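Long-range contacts in gene product PA4716 (Pseudomonas aeruginosa, PDB 1U0K), which is of unknown function but is probably an isomerase of the PhzF family with a diaminopimelate epimerase-like fold: residues Q124-P133 against P157-L167; V197-R205 against V228-A238. All blocks are in the same frame, centred on the assembly; numbering follows the deposited sequence.

Contact 1: residues Q124-P133 against P157-L167; sequences QGRAEFGATP and PRVVSTGLPYL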
loop_
_atom_site.group_PDB
_atom_site.type_symbol
_atom_site.label_atom_id
_atom_site.label_comp_id
_atom_site.label_asym_id
_atom_site.label_seq_id
_atom_site.Cartn_x
_atom_site.Cartn_y
_atom_site.Cartn_z
ATOM N N GLN A 124 27.483 2.335 0.101
ATOM C CA GLN A 124 26.878 2.940 -1.078
ATOM C C GLN A 124 27.881 3.620 -2.016
ATOM O O GLN A 124 27.502 4.123 -3.070
ATOM C CB GLN A 124 25.809 3.946 -0.654
ATOM C CG GLN A 124 24.685 3.310 0.163
ATOM C CD GLN A 124 23.434 4.163 0.219
ATOM O OE1 GLN A 124 23.458 5.343 -0.126
ATOM N NE2 GLN A 124 22.341 3.571 0.654
ATOM N N GLY A 125 29.156 3.622 -1.638
ATOM C CA GLY A 125 30.180 4.287 -2.425
ATOM C C GLY A 125 30.120 5.783 -2.205
ATOM O O GLY A 125 29.427 6.261 -1.310
ATOM N N ARG A 126 30.858 6.541 -3.004
ATOM C CA ARG A 126 30.853 7.989 -2.830
ATOM C C ARG A 126 29.678 8.603 -3.562
ATOM O O ARG A 126 29.286 8.150 -4.633
ATOM C CB ARG A 126 32.172 8.631 -3.261
ATOM C CG ARG A 126 32.542 8.528 -4.715
ATOM C CD ARG A 126 33.964 9.023 -4.969
ATOM N NE ARG A 126 34.959 8.346 -4.123
ATOM C CZ ARG A 126 35.432 7.111 -4.320
ATOM N NH1 ARG A 126 35.018 6.365 -5.343
ATOM N NH2 ARG A 126 36.321 6.606 -3.471
ATOM N N ALA A 127 29.114 9.628 -2.949
ATOM C CA ALA A 127 27.977 10.323 -3.512
ATOM C C ALA A 127 28.439 11.203 -4.657
ATOM O O ALA A 127 29.532 11.773 -4.609
ATOM C CB ALA A 127 27.293 11.149 -2.447
ATOM N N GLU A 128 27.610 11.287 -5.692
ATOM C CA GLU A 128 27.843 12.165 -6.823
ATOM C C GLU A 128 26.973 13.407 -6.670
ATOM O O GLU A 128 25.749 13.303 -6.547
ATOM C CB GLU A 128 27.511 11.444 -8.126
ATOM C CG GLU A 128 28.147 12.078 -9.351
ATOM C CD GLU A 128 27.686 11.444 -10.654
ATOM O OE1 GLU A 128 27.636 10.194 -10.737
ATOM O OE2 GLU A 128 27.371 12.198 -11.599
ATOM N N PHE A 129 27.615 14.573 -6.659
ATOM C CA PHE A 129 26.935 15.855 -6.531
ATOM C C PHE A 129 26.673 16.428 -7.910
ATOM O O PHE A 129 27.598 16.617 -8.695
ATOM C CB PHE A 129 27.773 16.826 -5.691
ATOM C CG PHE A 129 27.796 16.482 -4.236
ATOM C CD1 PHE A 129 28.572 15.427 -3.775
ATOM C CD2 PHE A 129 27.020 17.182 -3.331
ATOM C CE1 PHE A 129 28.584 15.095 -2.441
ATOM C CE2 PHE A 129 27.025 16.855 -1.999
ATOM C CZ PHE A 129 27.811 15.802 -1.551
ATOM N N GLY A 130 25.404 16.690 -8.203
ATOM C CA GLY A 130 24.973 17.060 -9.532
ATOM C C GLY A 130 24.516 18.501 -9.606
ATOM O O GLY A 130 25.172 19.400 -9.076
ATOM N N ALA A 131 23.379 18.714 -10.259
ATOM C CA ALA A 131 22.901 20.049 -10.573
ATOM C C ALA A 131 22.628 20.860 -9.318
ATOM O O ALA A 131 22.328 20.325 -8.252
ATOM C CB ALA A 131 21.643 19.978 -11.429
ATOM N N THR A 132 22.766 22.171 -9.475
ATOM C CA THR A 132 22.381 23.145 -8.475
ATOM C C THR A 132 21.281 23.996 -9.104
ATOM O O THR A 132 21.550 24.700 -10.067
ATOM C CB THR A 132 23.597 24.032 -8.137
ATOM O OG1 THR A 132 24.655 23.226 -7.602
ATOM C CG2 THR A 132 23.280 25.003 -7.022
ATOM N N PRO A 133 20.048 23.927 -8.603
ATOM C CA PRO A 133 18.985 24.771 -9.158
ATOM C C PRO A 133 19.265 26.249 -8.932
ATOM O O PRO A 133 19.832 26.607 -7.887
ATOM C CB PRO A 133 17.734 24.332 -8.395
ATOM C CG PRO A 133 18.213 23.642 -7.198
ATOM C CD PRO A 133 19.547 23.066 -7.519
ATOM N N PRO A 157 20.056 23.911 -2.239
ATOM C CA PRO A 157 19.439 22.710 -2.796
ATOM C C PRO A 157 20.384 22.128 -3.831
ATOM O O PRO A 157 20.990 22.869 -4.610
ATOM C CB PRO A 157 18.150 23.237 -3.431
ATOM C CG PRO A 157 17.823 24.435 -2.619
ATOM C CD PRO A 157 19.160 25.076 -2.348
ATOM N N ARG A 158 20.562 20.814 -3.795
ATOM C CA ARG A 158 21.390 20.144 -4.775
ATOM C C ARG A 158 20.928 18.738 -5.036
ATOM O O ARG A 158 20.350 18.106 -4.174
ATOM C CB ARG A 158 22.839 20.113 -4.318
ATOM C CG ARG A 158 23.541 21.386 -4.690
ATOM C CD ARG A 158 24.972 21.265 -4.746
ATOM N NE ARG A 158 25.480 20.717 -5.993
ATOM C CZ ARG A 158 26.758 20.439 -6.153
ATOM N NH1 ARG A 158 27.598 20.654 -5.149
ATOM N NH2 ARG A 158 27.218 19.955 -7.289
ATOM N N VAL A 159 21.202 18.277 -6.244
ATOM C CA VAL A 159 20.928 16.900 -6.615
ATOM C C VAL A 159 22.120 16.085 -6.136
ATOM O O VAL A 159 23.256 16.379 -6.490
ATOM C CB VAL A 159 20.738 16.758 -8.121
ATOM C CG1 VAL A 159 20.475 15.289 -8.504
ATOM C CG2 VAL A 159 19.591 17.652 -8.584
ATOM N N VAL A 160 21.860 15.081 -5.304
ATOM C CA VAL A 160 22.905 14.216 -4.762
ATOM C C VAL A 160 22.446 12.771 -4.928
ATOM O O VAL A 160 21.261 12.473 -4.759
ATOM C CB VAL A 160 23.195 14.524 -3.283
ATOM C CG1 VAL A 160 24.398 13.732 -2.796
ATOM C CG2 VAL A 160 23.453 16.037 -3.076
ATOM N N SER A 161 23.381 11.882 -5.256
ATOM C CA SER A 161 23.037 10.521 -5.679
ATOM C C SER A 161 24.090 9.496 -5.276
ATOM O O SER A 161 25.288 9.734 -5.401
ATOM C CB SER A 161 22.894 10.487 -7.196
ATOM O OG SER A 161 22.370 9.244 -7.639
ATOM N N THR A 162 23.631 8.354 -4.781
ATOM C CA THR A 162 24.458 7.153 -4.687
ATOM C C THR A 162 23.878 6.064 -5.600
ATOM O O THR A 162 24.135 4.880 -5.395
ATOM C CB THR A 162 24.537 6.648 -3.243
ATOM O OG1 THR A 162 23.215 6.497 -2.702
ATOM C CG2 THR A 162 25.197 7.660 -2.336
ATOM N N GLY A 163 23.132 6.485 -6.623
ATOM C CA GLY A 163 22.431 5.595 -7.540
ATOM C C GLY A 163 21.173 6.258 -8.070
ATOM O O GLY A 163 21.037 6.544 -9.282
ATOM N N LEU A 164 20.269 6.550 -7.137
ATOM C CA LEU A 164 19.004 7.198 -7.434
ATOM C C LEU A 164 19.116 8.672 -7.017
ATOM O O LEU A 164 19.193 8.963 -5.828
ATOM C CB LEU A 164 17.878 6.502 -6.658
ATOM C CG LEU A 164 16.441 6.985 -6.862
ATOM C CD1 LEU A 164 15.993 6.859 -8.309
ATOM C CD2 LEU A 164 15.518 6.208 -5.938
ATOM N N PRO A 165 19.140 9.587 -7.982
ATOM C CA PRO A 165 19.344 11.013 -7.669
ATOM C C PRO A 165 18.147 11.697 -7.010
ATOM O O PRO A 165 17.037 11.682 -7.543
ATOM C CB PRO A 165 19.634 11.634 -9.038
ATOM C CG PRO A 165 18.977 10.732 -10.030
ATOM C CD PRO A 165 18.988 9.366 -9.430
ATOM N N TYR A 166 18.394 12.306 -5.853
ATOM C CA TYR A 166 17.407 13.117 -5.156
ATOM C C TYR A 166 17.791 14.576 -5.246
ATOM O O TYR A 166 18.952 14.907 -5.111
ATOM C CB TYR A 166 17.352 12.739 -3.682
ATOM C CG TYR A 166 16.732 11.390 -3.424
ATOM C CD1 TYR A 166 17.494 10.232 -3.509
ATOM C CD2 TYR A 166 15.383 11.277 -3.110
ATOM C CE1 TYR A 166 16.933 8.985 -3.270
ATOM C CE2 TYR A 166 14.809 10.031 -2.870
ATOM C CZ TYR A 166 15.590 8.894 -2.958
ATOM O OH TYR A 166 15.028 7.659 -2.729
ATOM N N LEU A 167 16.816 15.438 -5.484
ATOM C CA LEU A 167 16.979 16.861 -5.207
ATOM C C LEU A 167 16.785 17.008 -3.707
ATOM O O LEU A 167 15.697 16.815 -3.200
ATOM C CB LEU A 167 15.926 17.673 -5.963
ATOM C CG LEU A 167 16.144 19.156 -6.312
ATOM C CD1 LEU A 167 14.844 19.949 -6.151
ATOM C CD2 LEU A 167 17.306 19.808 -5.569
HETATM O O HOH W 1 20.753 25.792 -5.346
#
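An antiparallel strand pairing, in which the end of strand 117-129 and the loop after it run along the edge of strand 158-161, joins Glu128 to Ser161 and Phe129 to Val160. Glu128 and Ser161 form the hydrogen-bonded pair, with Glu128 N 2.8 Å from Ser161 O and Ser161 N returning a more bent bond to Glu128 O. The ladder goes on past the regular strand: Gly130 N donates to Val159 O, and Val159 N meets Ala131 O nearly head-on at 3.1 Å. In the non-hydrogen-bonded pair, Val160 and Phe129 lie side by side, and Val160 CG1 sits over the centre of one face of the Phe129 ring in a CH-pi contact, 4.2 Å from the centroid. Arg158 crosses Phe129 at about a right angle. Its chain bends at chi3 (82°), which turns the guanidinium toward Phe129 and Gly130; NH2 then reaches a lone pair of Gly130 O at 2.8 Å, with that oxygen in the guanidinium plane, while Phe129 CB covers one face. At the other end, Thr162 OG1 donates to Gln124 OE1 over 2.8 Å, arriving from above the amide's carbonyl plane. Pro133 CG packs on Pro157 CB at 3.8 Å, and one water donates to both Pro133 O and Pro157 O. Within 157-167, Ser161 OG accepts from Gly163 N in an ST turn at the start of the loop to strand 166-170. Helix 222-234 packs against Ala127, Phe129, Val160 and Thr162, and helix 186-192 against Ala131, Pro133 and Val159. Strand 267-282 flanks the Gln124 end, and Gly222 O, at the start of helix 222-234, accepts from Gln124 NE2.

Contact 2: residues V197-R205 against V228-A238; sequences VYLLDVDGR and VAAYLVEYGLA
Strand 197-201 and helix 228-234 run in broadly the same direction, their axes 42° apart and 11.3 Å at closest approach, so side chains alone bridge them until both segments leave their regular elements. Val228 divides its two methyls between two partners: CG2 is 3.6 Å from Tyr198 CE2, and CG1 meets Leu200 CD1 tip to tip at 3.7 Å. This split follows from chi1 of 165°, which sets CG1 anti to the backbone N and CG2 beside it. Tyr198 crosses Val228 at about a right angle and carries its hydroxyl on to Gln248 OE1. Farther along, Val202 CB lies 3.7 Å from Leu232 CD2, and Leu237 CD1 approaches the same carbon at 4.1 Å. Tyr231 borders Leu200 and Val202 more loosely, its hydroxyl bonded to Pro156 O. A Schellman motif, with Gly236 at C-prime, ends the helix and returns Leu237 N to Leu232 O, bringing Leu237 and Ala238 back toward the strand's exit. There Arg205, extended from CG to NE, passes Leu232 CD1 with its CG and delivers NH2 to a lone pair of Leu237 O, 3.2 Å away and close to the guanidinium plane. Ala238 CB rests over one face of that guanidinium, 3.6 Å from NH2. A water accepts from Arg205 NE, 2.9 Å away, and donates to Leu237 O. Leu237 O thus takes two donors, the arginine and the water, and the positive charge of Arg205 would be expected to polarise this carbonyl. The contact is therefore apolar between strand and helix, with its polar bonds gathered where both elements end.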
loop_
_atom_site.group_PDB
_atom_site.type_symbol
_atom_site.label_atom_id
_atom_site.label_comp_id
_atom_site.label_asym_id
_atom_site.label_seq_id
_atom_site.Cartn_x
_atom_site.Cartn_y
_atom_site.Cartn_z
ATOM N N VAL A 197 12.274 14.315 -4.934
ATOM C CA VAL A 197 12.600 15.371 -3.975
ATOM C C VAL A 197 12.647 14.773 -2.569
ATOM O O VAL A 197 11.771 13.981 -2.185
ATOM C CB VAL A 197 11.539 16.500 -3.974
ATOM C CG1 VAL A 197 11.826 17.511 -2.860
ATOM C CG2 VAL A 197 11.491 17.209 -5.310
ATOM N N TYR A 198 13.669 15.157 -1.808
ATOM C CA TYR A 198 13.785 14.810 -0.397
ATOM C C TYR A 198 13.872 16.115 0.412
ATOM O O TYR A 198 14.848 16.854 0.301
ATOM C CB TYR A 198 15.021 13.936 -0.161
ATOM C CG TYR A 198 15.058 13.256 1.187
ATOM C CD1 TYR A 198 14.491 12.004 1.374
ATOM C CD2 TYR A 198 15.669 13.860 2.278
ATOM C CE1 TYR A 198 14.527 11.367 2.614
ATOM C CE2 TYR A 198 15.712 13.237 3.525
ATOM C CZ TYR A 198 15.132 11.990 3.693
ATOM O OH TYR A 198 15.172 11.379 4.936
ATOM N N LEU A 199 12.834 16.402 1.188
ATOM C CA LEU A 199 12.828 17.579 2.064
ATOM C C LEU A 199 13.701 17.307 3.275
ATOM O O LEU A 199 13.584 16.254 3.893
ATOM C CB LEU A 199 11.414 17.923 2.523
ATOM C CG LEU A 199 10.342 18.141 1.453
ATOM C CD1 LEU A 199 9.040 18.590 2.095
ATOM C CD2 LEU A 199 10.801 19.145 0.413
ATOM N N LEU A 200 14.555 18.269 3.622
ATOM C CA LEU A 200 15.607 18.045 4.610
ATOM C C LEU A 200 15.725 19.198 5.605
ATOM O O LEU A 200 16.027 20.310 5.217
ATOM C CB LEU A 200 16.948 17.859 3.904
ATOM C CG LEU A 200 18.184 17.571 4.762
ATOM C CD1 LEU A 200 18.010 16.272 5.522
ATOM C CD2 LEU A 200 19.420 17.516 3.891
ATOM N N ASP A 201 15.481 18.900 6.875
ATOM C CA ASP A 201 15.882 19.764 7.986
ATOM C C ASP A 201 17.319 19.397 8.374
ATOM O O ASP A 201 17.547 18.376 9.015
ATOM C CB ASP A 201 14.911 19.570 9.152
ATOM C CG ASP A 201 15.387 20.221 10.441
ATOM O OD1 ASP A 201 16.253 21.116 10.379
ATOM O OD2 ASP A 201 14.943 19.885 11.554
ATOM N N VAL A 202 18.287 20.219 7.977
ATOM C CA VAL A 202 19.702 19.886 8.159
ATOM C C VAL A 202 20.148 19.935 9.621
ATOM O O VAL A 202 21.080 19.224 10.005
ATOM C CB VAL A 202 20.648 20.775 7.307
ATOM C CG1 VAL A 202 20.259 20.727 5.836
ATOM C CG2 VAL A 202 20.688 22.214 7.820
ATOM N N ASP A 203 19.492 20.766 10.424
ATOM C CA ASP A 203 19.858 20.919 11.833
ATOM C C ASP A 203 19.347 19.745 12.650
ATOM O O ASP A 203 20.091 19.161 13.445
ATOM C CB ASP A 203 19.298 22.223 12.411
ATOM C CG ASP A 203 19.887 23.458 11.754
ATOM O OD1 ASP A 203 21.056 23.419 11.306
ATOM O OD2 ASP A 203 19.245 24.526 11.651
ATOM N N GLY A 204 18.072 19.422 12.458
ATOM C CA GLY A 204 17.440 18.280 13.095
ATOM C C GLY A 204 17.755 16.945 12.436
ATOM O O GLY A 204 17.391 15.903 12.981
ATOM N N ARG A 205 18.439 16.975 11.289
ATOM C CA ARG A 205 18.790 15.775 10.523
ATOM C C ARG A 205 17.580 14.878 10.340
ATOM O O ARG A 205 17.619 13.684 10.628
ATOM C CB ARG A 205 19.934 15.026 11.200
ATOM C CG ARG A 205 21.199 15.840 11.268
ATOM C CD ARG A 205 22.307 15.174 12.023
ATOM N NE ARG A 205 23.511 15.997 12.049
ATOM C CZ ARG A 205 24.585 15.718 12.781
ATOM N NH1 ARG A 205 24.616 14.629 13.543
ATOM N NH2 ARG A 205 25.640 16.526 12.748
ATOM N N VAL A 228 22.014 12.224 1.634
ATOM C CA VAL A 228 21.818 13.183 2.714
ATOM C C VAL A 228 23.071 13.249 3.580
ATOM O O VAL A 228 23.543 14.344 3.903
ATOM C CB VAL A 228 20.570 12.850 3.587
ATOM C CG1 VAL A 228 20.580 13.613 4.906
ATOM C CG2 VAL A 228 19.288 13.173 2.824
ATOM N N ALA A 229 23.604 12.089 3.950
ATOM C CA ALA A 229 24.802 12.020 4.779
ATOM C C ALA A 229 25.965 12.708 4.094
ATOM O O ALA A 229 26.697 13.456 4.739
ATOM C CB ALA A 229 25.163 10.577 5.089
ATOM N N ALA A 230 26.130 12.453 2.796
ATOM C CA ALA A 230 27.232 13.022 2.019
ATOM C C ALA A 230 27.086 14.535 1.906
ATOM O O ALA A 230 28.084 15.253 1.922
ATOM C CB ALA A 230 27.298 12.402 0.641
ATOM N N TYR A 231 25.844 15.000 1.799
ATOM C CA TYR A 231 25.533 16.424 1.717
ATOM C C TYR A 231 25.901 17.136 3.008
ATOM O O TYR A 231 26.582 18.164 2.986
ATOM C CB TYR A 231 24.038 16.634 1.441
ATOM C CG TYR A 231 23.610 18.089 1.366
ATOM C CD1 TYR A 231 23.529 18.744 0.146
ATOM C CD2 TYR A 231 23.275 18.793 2.512
ATOM C CE1 TYR A 231 23.145 20.074 0.071
ATOM C CE2 TYR A 231 22.890 20.127 2.452
ATOM C CZ TYR A 231 22.832 20.756 1.230
ATOM O OH TYR A 231 22.441 22.081 1.181
ATOM N N LEU A 232 25.435 16.598 4.132
ATOM C CA LEU A 232 25.698 17.193 5.436
ATOM C C LEU A 232 27.203 17.294 5.693
ATOM O O LEU A 232 27.680 18.310 6.170
ATOM C CB LEU A 232 24.996 16.412 6.552
ATOM C CG LEU A 232 23.461 16.454 6.533
ATOM C CD1 LEU A 232 22.875 15.445 7.493
ATOM C CD2 LEU A 232 22.940 17.851 6.867
ATOM N N VAL A 233 27.949 16.262 5.325
ATOM C CA VAL A 233 29.397 16.250 5.515
ATOM C C VAL A 233 30.103 17.219 4.550
ATOM O O VAL A 233 31.066 17.890 4.930
ATOM C CB VAL A 233 29.933 14.799 5.393
ATOM C CG1 VAL A 233 31.439 14.758 5.257
ATOM C CG2 VAL A 233 29.492 13.999 6.604
ATOM N N GLU A 234 29.613 17.297 3.318
ATOM C CA GLU A 234 30.187 18.170 2.289
ATOM C C GLU A 234 30.075 19.652 2.676
ATOM O O GLU A 234 30.995 20.438 2.419
ATOM C CB GLU A 234 29.495 17.913 0.941
ATOM C CG GLU A 234 29.858 18.870 -0.190
ATOM C CD GLU A 234 31.336 18.862 -0.523
ATOM O OE1 GLU A 234 31.877 17.779 -0.835
ATOM O OE2 GLU A 234 31.956 19.951 -0.478
ATOM N N TYR A 235 28.964 20.016 3.309
ATOM C CA TYR A 235 28.685 21.410 3.656
ATOM C C TYR A 235 28.997 21.705 5.129
ATOM O O TYR A 235 28.551 22.712 5.677
ATOM C CB TYR A 235 27.240 21.771 3.266
ATOM C CG TYR A 235 27.084 21.841 1.763
ATOM C CD1 TYR A 235 26.581 20.766 1.038
ATOM C CD2 TYR A 235 27.499 22.972 1.055
ATOM C CE1 TYR A 235 26.470 20.819 -0.342
ATOM C CE2 TYR A 235 27.391 23.036 -0.325
ATOM C CZ TYR A 235 26.877 21.961 -1.020
ATOM O OH TYR A 235 26.769 22.026 -2.389
ATOM N N GLY A 236 29.781 20.825 5.752
ATOM C CA GLY A 236 30.302 21.052 7.090
ATOM C C GLY A 236 29.267 21.014 8.196
ATOM O O GLY A 236 29.458 21.610 9.251
ATOM N N LEU A 237 28.162 20.317 7.946
ATOM C CA LEU A 237 27.055 20.225 8.888
ATOM C C LEU A 237 27.088 18.920 9.683
ATOM O O LEU A 237 26.322 18.759 10.623
ATOM C CB LEU A 237 25.731 20.350 8.136
ATOM C CG LEU A 237 25.502 21.707 7.465
ATOM C CD1 LEU A 237 24.535 21.585 6.299
ATOM C CD2 LEU A 237 24.998 22.724 8.473
ATOM N N ALA A 238 27.957 17.997 9.276
ATOM C CA ALA A 238 28.250 16.790 10.045
ATOM C C ALA A 238 29.715 16.382 9.858
ATOM O O ALA A 238 30.339 16.686 8.838
ATOM C CB ALA A 238 27.313 15.646 9.635
HETATM O O HOH W 2 23.262 18.704 11.049
#

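Contact 1 and contact 2 share one sheet and one helix: strands 166-170 and 196-201 are neighbours, with Leu167 O 3.0 Å from Tyr198 N in a probable hydrogen bond, while helix 222-234, which supplies one side of contact 2, also packs on contact 1. Ala127 packs on Ala230, and Arg158 NH1 probably bonds to Tyr235 OH. Contact 1 is only partly buried and is held chiefly by backbone bonds between strand edges, extended by an arginine. Contact 2 is more buried, covers less area (413 against 715 Å²) and relies on apolar packing of helix and strand and of the loops that follow them. In each, an arginine reaches a backbone carbonyl just past the end of a regular element.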